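Local coordinates for clavulanic acid biosynthesis oligopeptide binding protein 2 (Streptomyces clavuligerus, PDB 2WOL), which probably binds oligopeptides as an extracellular solute-binding protein, and belongs to the clavulanic acid biosynthesis pathway, at residues A15-G20 and V291-T296; G22-P27 and V539-V544; I241-P246 and D552-G557. All coordinates share one frame; numbering follows the deposited sequence.

Contact 1 (A15-G20 and V291-T296); sequences AGWDAG and VLRSHT
A type II beta turn, Gly16 to Ala19, lies against the type I turn, Arg293 to Thr296, and Trp17 of the first turn stacks on Arg293 of the second. The Arg293 guanidinium lies flat over one face of the indole, planes 16° apart, with CZ 4.0 Å from the centroid of the Trp17 six-membered ring: a cation-pi stack. Arg293 NH2 sits over the middle of the indole, 3.5 Å from Trp17 CD2. A bend at chi3 (74°) folds the arginine back over the ring. On the opposite indole face Asp18 OD1 lies toward the rim, itself bonded to Asn298 N. Thr296 CG2 meets the ring obliquely, 3.8 Å from Trp17 CZ3. Beside the stack two backbone bonds join the turns: Gly16 N to Ser294 O (2.9 Å) and the straighter Asp18 N to Thr296 O (3.0 Å, 168° at the hydrogen). Between them Trp17 CA directs a CA-H...O contact to Thr296 O (3.5 Å). Arg535 also reaches Ser294 O and Gly16 O. The backbone thus fixes the register of the turns, while the guanidinium pairs its charge with an aromatic face and its NH1 bonds to Thr287 O.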
loop_
_atom_site.group_PDB
_atom_site.type_symbol
_atom_site.label_atom_id
_atom_site.label_comp_id
_atom_site.label_asym_id
_atom_site.label_seq_id
_atom_site.Cartn_x
_atom_site.Cartn_y
_atom_site.Cartn_z
ATOM N N ALA A 15 -27.819 1.303 -1.182
ATOM C CA ALA A 15 -27.572 1.899 -2.495
ATOM C C ALA A 15 -27.370 0.880 -3.613
ATOM O O ALA A 15 -27.567 1.201 -4.790
ATOM C CB ALA A 15 -26.378 2.850 -2.426
ATOM N N GLY A 16 -26.961 -0.333 -3.246
ATOM C CA GLY A 16 -26.756 -1.413 -4.207
ATOM C C GLY A 16 -25.349 -1.975 -4.196
ATOM O O GLY A 16 -24.396 -1.280 -3.838
ATOM N N TRP A 17 -25.226 -3.239 -4.595
ATOM C CA TRP A 17 -23.937 -3.906 -4.753
ATOM C C TRP A 17 -22.966 -3.045 -5.565
ATOM O O TRP A 17 -23.314 -2.557 -6.644
ATOM C CB TRP A 17 -24.158 -5.251 -5.452
ATOM C CG TRP A 17 -22.922 -6.047 -5.722
ATOM C CD1 TRP A 17 -22.224 -6.101 -6.889
ATOM C CD2 TRP A 17 -22.252 -6.928 -4.812
ATOM N NE1 TRP A 17 -21.151 -6.952 -6.763
ATOM C CE2 TRP A 17 -21.147 -7.476 -5.498
ATOM C CE3 TRP A 17 -22.478 -7.306 -3.480
ATOM C CZ2 TRP A 17 -20.263 -8.384 -4.896
ATOM C CZ3 TRP A 17 -21.602 -8.210 -2.881
ATOM C CH2 TRP A 17 -20.507 -8.736 -3.592
ATOM N N ASP A 18 -21.760 -2.851 -5.021
ATOM C CA ASP A 18 -20.680 -2.102 -5.682
ATOM C C ASP A 18 -20.952 -0.610 -5.927
ATOM O O ASP A 18 -20.204 0.036 -6.667
ATOM C CB ASP A 18 -20.255 -2.773 -7.003
ATOM C CG ASP A 18 -19.077 -3.721 -6.837
ATOM O OD1 ASP A 18 -18.585 -3.910 -5.705
ATOM O OD2 ASP A 18 -18.629 -4.281 -7.862
ATOM N N ALA A 19 -21.990 -0.060 -5.297
ATOM C CA ALA A 19 -22.355 1.344 -5.507
ATOM C C ALA A 19 -21.242 2.319 -5.106
ATOM O O ALA A 19 -21.163 3.433 -5.635
ATOM C CB ALA A 19 -23.649 1.675 -4.781
ATOM N N GLY A 20 -20.394 1.892 -4.170
ATOM C CA GLY A 20 -19.275 2.711 -3.694
ATOM C C GLY A 20 -17.969 2.494 -4.440
ATOM O O GLY A 20 -16.929 3.024 -4.040
ATOM N N VAL A 291 -30.757 -7.882 0.728
ATOM C CA VAL A 291 -30.645 -6.619 1.457
ATOM C C VAL A 291 -29.180 -6.333 1.820
ATOM O O VAL A 291 -28.688 -5.229 1.588
ATOM C CB VAL A 291 -31.555 -6.581 2.711
ATOM C CG1 VAL A 291 -31.321 -5.307 3.509
ATOM C CG2 VAL A 291 -33.026 -6.682 2.308
ATOM N N LEU A 292 -28.488 -7.331 2.364
ATOM C CA LEU A 292 -27.076 -7.172 2.729
ATOM C C LEU A 292 -26.154 -6.901 1.531
ATOM O O LEU A 292 -25.206 -6.119 1.641
ATOM C CB LEU A 292 -26.584 -8.374 3.545
ATOM C CG LEU A 292 -27.185 -8.559 4.948
ATOM C CD1 LEU A 292 -26.527 -9.739 5.647
ATOM C CD2 LEU A 292 -27.073 -7.300 5.807
ATOM N N ARG A 293 -26.443 -7.531 0.392
ATOM C CA ARG A 293 -25.703 -7.285 -0.850
ATOM C C ARG A 293 -25.715 -5.808 -1.235
ATOM O O ARG A 293 -24.724 -5.283 -1.746
ATOM C CB ARG A 293 -26.293 -8.094 -2.004
ATOM C CG ARG A 293 -25.864 -9.541 -2.052
ATOM C CD ARG A 293 -26.365 -10.199 -3.331
ATOM N NE ARG A 293 -25.601 -9.767 -4.500
ATOM C CZ ARG A 293 -24.440 -10.296 -4.873
ATOM N NH1 ARG A 293 -23.898 -11.288 -4.172
ATOM N NH2 ARG A 293 -23.815 -9.838 -5.949
ATOM N N SER A 294 -26.844 -5.149 -0.984
ATOM C CA SER A 294 -27.020 -3.746 -1.338
ATOM C C SER A 294 -26.156 -2.811 -0.483
ATOM O O SER A 294 -25.994 -1.636 -0.818
ATOM C CB SER A 294 -28.501 -3.355 -1.265
ATOM O OG SER A 294 -28.939 -3.211 0.072
ATOM N N HIS A 295 -25.606 -3.352 0.606
ATOM C CA HIS A 295 -24.743 -2.604 1.525
ATOM C C HIS A 295 -23.268 -2.985 1.373
ATOM O O HIS A 295 -22.446 -2.626 2.215
ATOM C CB HIS A 295 -25.161 -2.857 2.982
ATOM C CG HIS A 295 -26.586 -2.509 3.283
ATOM N ND1 HIS A 295 -27.064 -1.220 3.226
ATOM C CD2 HIS A 295 -27.629 -3.280 3.670
ATOM C CE1 HIS A 295 -28.344 -1.211 3.554
ATOM N NE2 HIS A 295 -28.712 -2.449 3.827
ATOM N N THR A 296 -22.934 -3.697 0.299
ATOM C CA THR A 296 -21.599 -4.269 0.146
ATOM C C THR A 296 -20.898 -3.813 -1.137
ATOM O O THR A 296 -21.514 -3.737 -2.204
ATOM C CB THR A 296 -21.663 -5.817 0.196
ATOM O OG1 THR A 296 -22.321 -6.213 1.402
ATOM C CG2 THR A 296 -20.277 -6.426 0.180
#

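Contact 2 (G22-P27 and V539-V544); sequences GALVNP and VTNVYV
Val542 O receives the shortest direct bond of this contact, from Val25 N at 2.8 Å. With the return bond, Val542 N to Val25 O (3.0 Å), Val25 and Val542 form a single antiparallel hydrogen-bonded pair. Asn541 also faces Val25, which makes a G1 beta bulge; its positive phi (60°) fits the first position of that bulge. Asn541 N bonds to Asn26 O (2.9 Å).

The Asn26 side chain continues the pairing. With CG anti to the backbone N (chi1 -163°), its side chain crosses that of Thr540 obliquely, ND2 against CG2, and Asn26 ND2 donates to Val539 O (3.1 Å) from above the carbonyl plane. Farther along, Leu24 and Asn541 run side by side in the same direction. Leu24 CD1 meets the Tyr543 ring obliquely at CD2 (3.5 Å), while Leu24 CD2 lies by Asn541 OD1. Asn541 OD1 also sits 3.2 Å from Pro27 CA, and the ND2 of the same amide bonds to Ser28 O. The Val25 and Val542 side chains meet through their CB atoms. At the far end a water accepts from Gly22 N and donates to Val544 O (2.7 Å), bridging the chains where direct pairing has stopped.

The N-terminal loop ahead of strand 34-39 thus pairs with the residues that follow strand 539-540, near the C-terminus. Direct backbone bonds are made at the bulge and by Asn26 O next to it, and an asparagine amide and a water extend the polar join beyond them, leaving Leu24 to supply the apolar contact with the tyrosine.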
loop_
_atom_site.group_PDB
_atom_site.type_symbol
_atom_site.label_atom_id
_atom_site.label_comp_id
_atom_site.label_asym_id
_atom_site.label_seq_id
_atom_site.Cartn_x
_atom_site.Cartn_y
_atom_site.Cartn_z
ATOM N N GLY A 22 -16.067 3.282 -7.676
ATOM C CA GLY A 22 -16.074 4.196 -8.820
ATOM C C GLY A 22 -17.117 5.293 -8.716
ATOM O O GLY A 22 -17.263 6.109 -9.629
ATOM N N ALA A 23 -17.841 5.318 -7.597
ATOM C CA ALA A 23 -18.908 6.287 -7.375
ATOM C C ALA A 23 -19.133 6.531 -5.887
ATOM O O ALA A 23 -18.676 5.755 -5.041
ATOM C CB ALA A 23 -20.209 5.830 -8.053
ATOM N N LEU A 24 -19.842 7.614 -5.584
ATOM C CA LEU A 24 -20.093 8.045 -4.216
ATOM C C LEU A 24 -21.484 7.611 -3.763
ATOM O O LEU A 24 -22.462 7.799 -4.486
ATOM C CB LEU A 24 -19.956 9.571 -4.123
ATOM C CG LEU A 24 -20.022 10.247 -2.752
ATOM C CD1 LEU A 24 -18.694 10.135 -2.051
ATOM C CD2 LEU A 24 -20.410 11.714 -2.884
ATOM N N VAL A 25 -21.561 7.033 -2.569
ATOM C CA VAL A 25 -22.825 6.586 -1.987
ATOM C C VAL A 25 -23.344 7.600 -0.971
ATOM O O VAL A 25 -22.589 8.085 -0.122
ATOM C CB VAL A 25 -22.658 5.193 -1.308
ATOM C CG1 VAL A 25 -23.859 4.841 -0.432
ATOM C CG2 VAL A 25 -22.423 4.126 -2.350
ATOM N N ASN A 26 -24.637 7.922 -1.071
ATOM C CA ASN A 26 -25.338 8.725 -0.064
ATOM C C ASN A 26 -24.693 10.103 0.152
ATOM O O ASN A 26 -24.300 10.436 1.276
ATOM C CB ASN A 26 -25.440 7.933 1.257
ATOM C CG ASN A 26 -26.478 8.494 2.220
ATOM O OD1 ASN A 26 -27.335 9.300 1.847
ATOM N ND2 ASN A 26 -26.413 8.050 3.473
ATOM N N PRO A 27 -24.590 10.914 -0.924
ATOM C CA PRO A 27 -23.932 12.223 -0.826
ATOM C C PRO A 27 -24.654 13.181 0.114
ATOM O O PRO A 27 -25.889 13.217 0.143
ATOM C CB PRO A 27 -23.971 12.758 -2.262
ATOM C CG PRO A 27 -25.063 12.016 -2.928
ATOM C CD PRO A 27 -25.101 10.658 -2.284
ATOM N N VAL A 539 -24.409 6.170 6.810
ATOM C CA VAL A 539 -23.139 6.851 6.589
ATOM C C VAL A 539 -23.199 7.553 5.239
ATOM O O VAL A 539 -23.589 6.956 4.233
ATOM C CB VAL A 539 -21.939 5.879 6.657
ATOM C CG1 VAL A 539 -20.624 6.644 6.609
ATOM C CG2 VAL A 539 -22.006 5.042 7.941
ATOM N N THR A 540 -22.832 8.828 5.228
ATOM C CA THR A 540 -22.899 9.629 4.015
ATOM C C THR A 540 -21.533 9.726 3.338
ATOM O O THR A 540 -20.497 9.647 4.002
ATOM C CB THR A 540 -23.435 11.048 4.302
ATOM O OG1 THR A 540 -22.556 11.721 5.206
ATOM C CG2 THR A 540 -24.831 10.985 4.916
ATOM N N ASN A 541 -21.539 9.891 2.015
ATOM C CA ASN A 541 -20.324 10.068 1.220
ATOM C C ASN A 541 -19.348 8.903 1.322
ATOM O O ASN A 541 -18.141 9.100 1.504
ATOM C CB ASN A 541 -19.617 11.381 1.567
ATOM C CG ASN A 541 -20.564 12.557 1.597
ATOM O OD1 ASN A 541 -21.115 12.953 0.574
ATOM N ND2 ASN A 541 -20.775 13.111 2.782
ATOM N N VAL A 542 -19.878 7.691 1.187
ATOM C CA VAL A 542 -19.052 6.489 1.213
ATOM C C VAL A 542 -18.563 6.144 -0.188
ATOM O O VAL A 542 -19.362 6.003 -1.117
ATOM C CB VAL A 542 -19.810 5.282 1.803
ATOM C CG1 VAL A 542 -18.902 4.055 1.848
ATOM C CG2 VAL A 542 -20.322 5.595 3.195
ATOM N N TYR A 543 -17.251 6.001 -0.338
ATOM C CA TYR A 543 -16.683 5.546 -1.606
ATOM C C TYR A 543 -15.334 4.896 -1.353
ATOM O O TYR A 543 -14.612 5.283 -0.428
ATOM C CB TYR A 543 -16.549 6.698 -2.619
ATOM C CG TYR A 543 -15.428 7.676 -2.327
ATOM C CD1 TYR A 543 -14.188 7.551 -2.956
ATOM C CD2 TYR A 543 -15.608 8.724 -1.425
ATOM C CE1 TYR A 543 -13.149 8.445 -2.695
ATOM C CE2 TYR A 543 -14.574 9.624 -1.150
ATOM C CZ TYR A 543 -13.351 9.476 -1.793
ATOM O OH TYR A 543 -12.322 10.357 -1.531
ATOM N N VAL A 544 -15.007 3.901 -2.173
ATOM C CA VAL A 544 -13.693 3.280 -2.127
ATOM C C VAL A 544 -12.702 4.236 -2.775
ATOM O O VAL A 544 -12.850 4.596 -3.947
ATOM C CB VAL A 544 -13.682 1.916 -2.857
ATOM C CG1 VAL A 544 -12.304 1.278 -2.778
ATOM C CG2 VAL A 544 -14.724 0.979 -2.257
HETATM O O HOH W 1 -13.729 4.223 -6.422
#

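Contact 3 (I241-P246 and D552-G557); sequences IRPALP and DIQAMG
With CG between the backbone N and the carbonyl carbon (chi1 71°) and a bend at chi2 (84°), Gln554 swings its amide across Arg242 and Pro243. Gln554 OE1 lies 3.2 Å from Pro243 CD and 3.3 Å from Arg242 CG, meeting carbon atoms of both residues. The glutamine crosses the arginine chain at about a right angle. Gln554 NE2 is turned the other way and donates to Asp552 OD2 (3.0 Å, 164° at the hydrogen), nearly in the plane of its own amide but above that of the carboxylate. This fixes which end of the amide faces Pro243. Asp552 also forms a salt bridge with Arg61, whose backbone O takes Arg242 NE.

No direct hydrogen bond joins 241-246 to 552-557; two waters do the work. Gln554 O receives a hydrogen from each: one accepts from Ala244 N, while the other accepts from Leu245 N (2.8 Å) and donates also to Met556 O (2.7 Å). The rest is van der Waals packing. Pro243 CG rests on Ala555 CA, Pro246 CD touches Met556 O (3.3 Å), and Leu245 lays CB and CD1 against Gly557 CA, where the lack of a side chain lets the leucine close in.

The loop before strand 248-253 is therefore joined to the 3-10 turn before strand 557-558 through water: the Ala244 and Leu245 N-H groups and the Gln554 and Met556 carbonyls are satisfied by the two bridging waters.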
loop_
_atom_site.group_PDB
_atom_site.type_symbol
_atom_site.label_atom_id
_atom_site.label_comp_id
_atom_site.label_asym_id
_atom_site.label_seq_id
_atom_site.Cartn_x
_atom_site.Cartn_y
_atom_site.Cartn_z
ATOM N N ILE A 241 -9.671 19.554 0.180
ATOM C CA ILE A 241 -9.759 18.090 0.244
ATOM C C ILE A 241 -10.840 17.602 1.217
ATOM O O ILE A 241 -11.618 16.697 0.893
ATOM C CB ILE A 241 -8.383 17.454 0.660
ATOM C CG1 ILE A 241 -7.214 17.977 -0.202
ATOM C CG2 ILE A 241 -8.458 15.910 0.698
ATOM C CD1 ILE A 241 -7.191 17.501 -1.650
ATOM N N ARG A 242 -10.891 18.212 2.398
ATOM C CA ARG A 242 -11.575 17.624 3.549
ATOM C C ARG A 242 -12.880 18.320 3.943
ATOM O O ARG A 242 -12.859 19.490 4.329
ATOM C CB ARG A 242 -10.620 17.592 4.746
ATOM C CG ARG A 242 -9.364 16.796 4.474
ATOM C CD ARG A 242 -8.298 17.024 5.517
ATOM N NE ARG A 242 -7.045 16.407 5.093
ATOM C CZ ARG A 242 -6.191 16.962 4.239
ATOM N NH1 ARG A 242 -6.434 18.169 3.738
ATOM N NH2 ARG A 242 -5.087 16.318 3.892
ATOM N N PRO A 243 -14.019 17.599 3.853
ATOM C CA PRO A 243 -15.300 18.185 4.272
ATOM C C PRO A 243 -15.539 18.229 5.783
ATOM O O PRO A 243 -16.418 18.961 6.234
ATOM C CB PRO A 243 -16.330 17.274 3.605
ATOM C CG PRO A 243 -15.662 15.956 3.536
ATOM C CD PRO A 243 -14.192 16.233 3.323
ATOM N N ALA A 244 -14.792 17.436 6.554
ATOM C CA ALA A 244 -14.884 17.419 8.022
ATOM C C ALA A 244 -16.319 17.473 8.550
ATOM O O ALA A 244 -16.694 18.383 9.295
ATOM C CB ALA A 244 -14.043 18.538 8.621
ATOM N N LEU A 245 -17.114 16.481 8.170
ATOM C CA LEU A 245 -18.530 16.464 8.538
ATOM C C LEU A 245 -18.819 16.082 9.998
ATOM O O LEU A 245 -19.526 16.814 10.686
ATOM C CB LEU A 245 -19.345 15.611 7.557
ATOM C CG LEU A 245 -19.306 16.065 6.096
ATOM C CD1 LEU A 245 -20.015 15.068 5.209
ATOM C CD2 LEU A 245 -19.896 17.470 5.904
ATOM N N PRO A 246 -18.279 14.948 10.488
ATOM C CA PRO A 246 -18.638 14.600 11.868
ATOM C C PRO A 246 -18.026 15.545 12.898
ATOM O O PRO A 246 -16.958 16.115 12.665
ATOM C CB PRO A 246 -18.075 13.181 12.044
ATOM C CG PRO A 246 -17.071 13.011 10.982
ATOM C CD PRO A 246 -17.372 13.959 9.872
ATOM N N ASP A 552 -12.763 6.116 1.843
ATOM C CA ASP A 552 -12.137 7.351 2.304
ATOM C C ASP A 552 -12.876 7.865 3.535
ATOM O O ASP A 552 -13.822 8.648 3.438
ATOM C CB ASP A 552 -12.106 8.406 1.202
ATOM C CG ASP A 552 -11.164 9.555 1.519
ATOM O OD1 ASP A 552 -10.306 9.402 2.419
ATOM O OD2 ASP A 552 -11.270 10.608 0.855
ATOM N N ILE A 553 -12.435 7.393 4.695
ATOM C CA ILE A 553 -13.038 7.725 5.979
ATOM C C ILE A 553 -13.270 9.225 6.158
ATOM O O ILE A 553 -14.328 9.634 6.620
ATOM C CB ILE A 553 -12.160 7.202 7.145
ATOM C CG1 ILE A 553 -11.919 5.688 7.014
ATOM C CG2 ILE A 553 -12.749 7.588 8.506
ATOM C CD1 ILE A 553 -13.164 4.813 7.058
ATOM N N GLN A 554 -12.280 10.035 5.785
ATOM C CA GLN A 554 -12.342 11.478 6.023
ATOM C C GLN A 554 -13.517 12.163 5.316
ATOM O O GLN A 554 -13.958 13.227 5.739
ATOM C CB GLN A 554 -11.010 12.151 5.667
ATOM C CG GLN A 554 -10.684 12.224 4.182
ATOM C CD GLN A 554 -11.326 13.415 3.498
ATOM O OE1 GLN A 554 -11.623 14.425 4.141
ATOM N NE2 GLN A 554 -11.533 13.311 2.188
ATOM N N ALA A 555 -14.005 11.550 4.241
ATOM C CA ALA A 555 -15.098 12.125 3.456
ATOM C C ALA A 555 -16.478 11.859 4.061
ATOM O O ALA A 555 -17.461 12.498 3.682
ATOM C CB ALA A 555 -15.047 11.600 2.035
ATOM N N MET A 556 -16.544 10.921 5.001
ATOM C CA MET A 556 -17.816 10.419 5.510
ATOM C C MET A 556 -18.499 11.378 6.467
ATOM O O MET A 556 -17.846 12.125 7.191
ATOM C CB MET A 556 -17.614 9.085 6.215
ATOM C CG MET A 556 -17.217 7.962 5.299
ATOM S SD MET A 556 -16.769 6.510 6.249
ATOM C CE MET A 556 -16.474 5.357 4.911
ATOM N N GLY A 557 -19.827 11.330 6.468
ATOM C CA GLY A 557 -20.628 11.994 7.490
ATOM C C GLY A 557 -21.705 11.058 8.004
ATOM O O GLY A 557 -21.703 9.862 7.703
HETATM O O HOH W 2 -12.579 15.582 6.619
HETATM O O HOH W 3 -16.383 14.320 6.497
#

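Contact 1 is only partly buried, whereas contacts 2 and 3 are buried; all three lie more than 20 Å from the centre of the chain. Contacts 1 and 2 hold neighbouring parts of the same N-terminal loop: Gly20 O probably bonds to Val544 N, and Val25 packs on Ala15 and Ala19. Contacts 2 and 3 share the C-terminal region, where Thr540 and Gly557 pair strands 539-540 and 557-558, and Asn541 touches Leu245. Contacts 1 and 3 do not meet. Direct backbone bonds serve contacts 1 and 2, to which contact 1 adds the cation-pi stack, while contact 3 is joined by water bridges and packing alone.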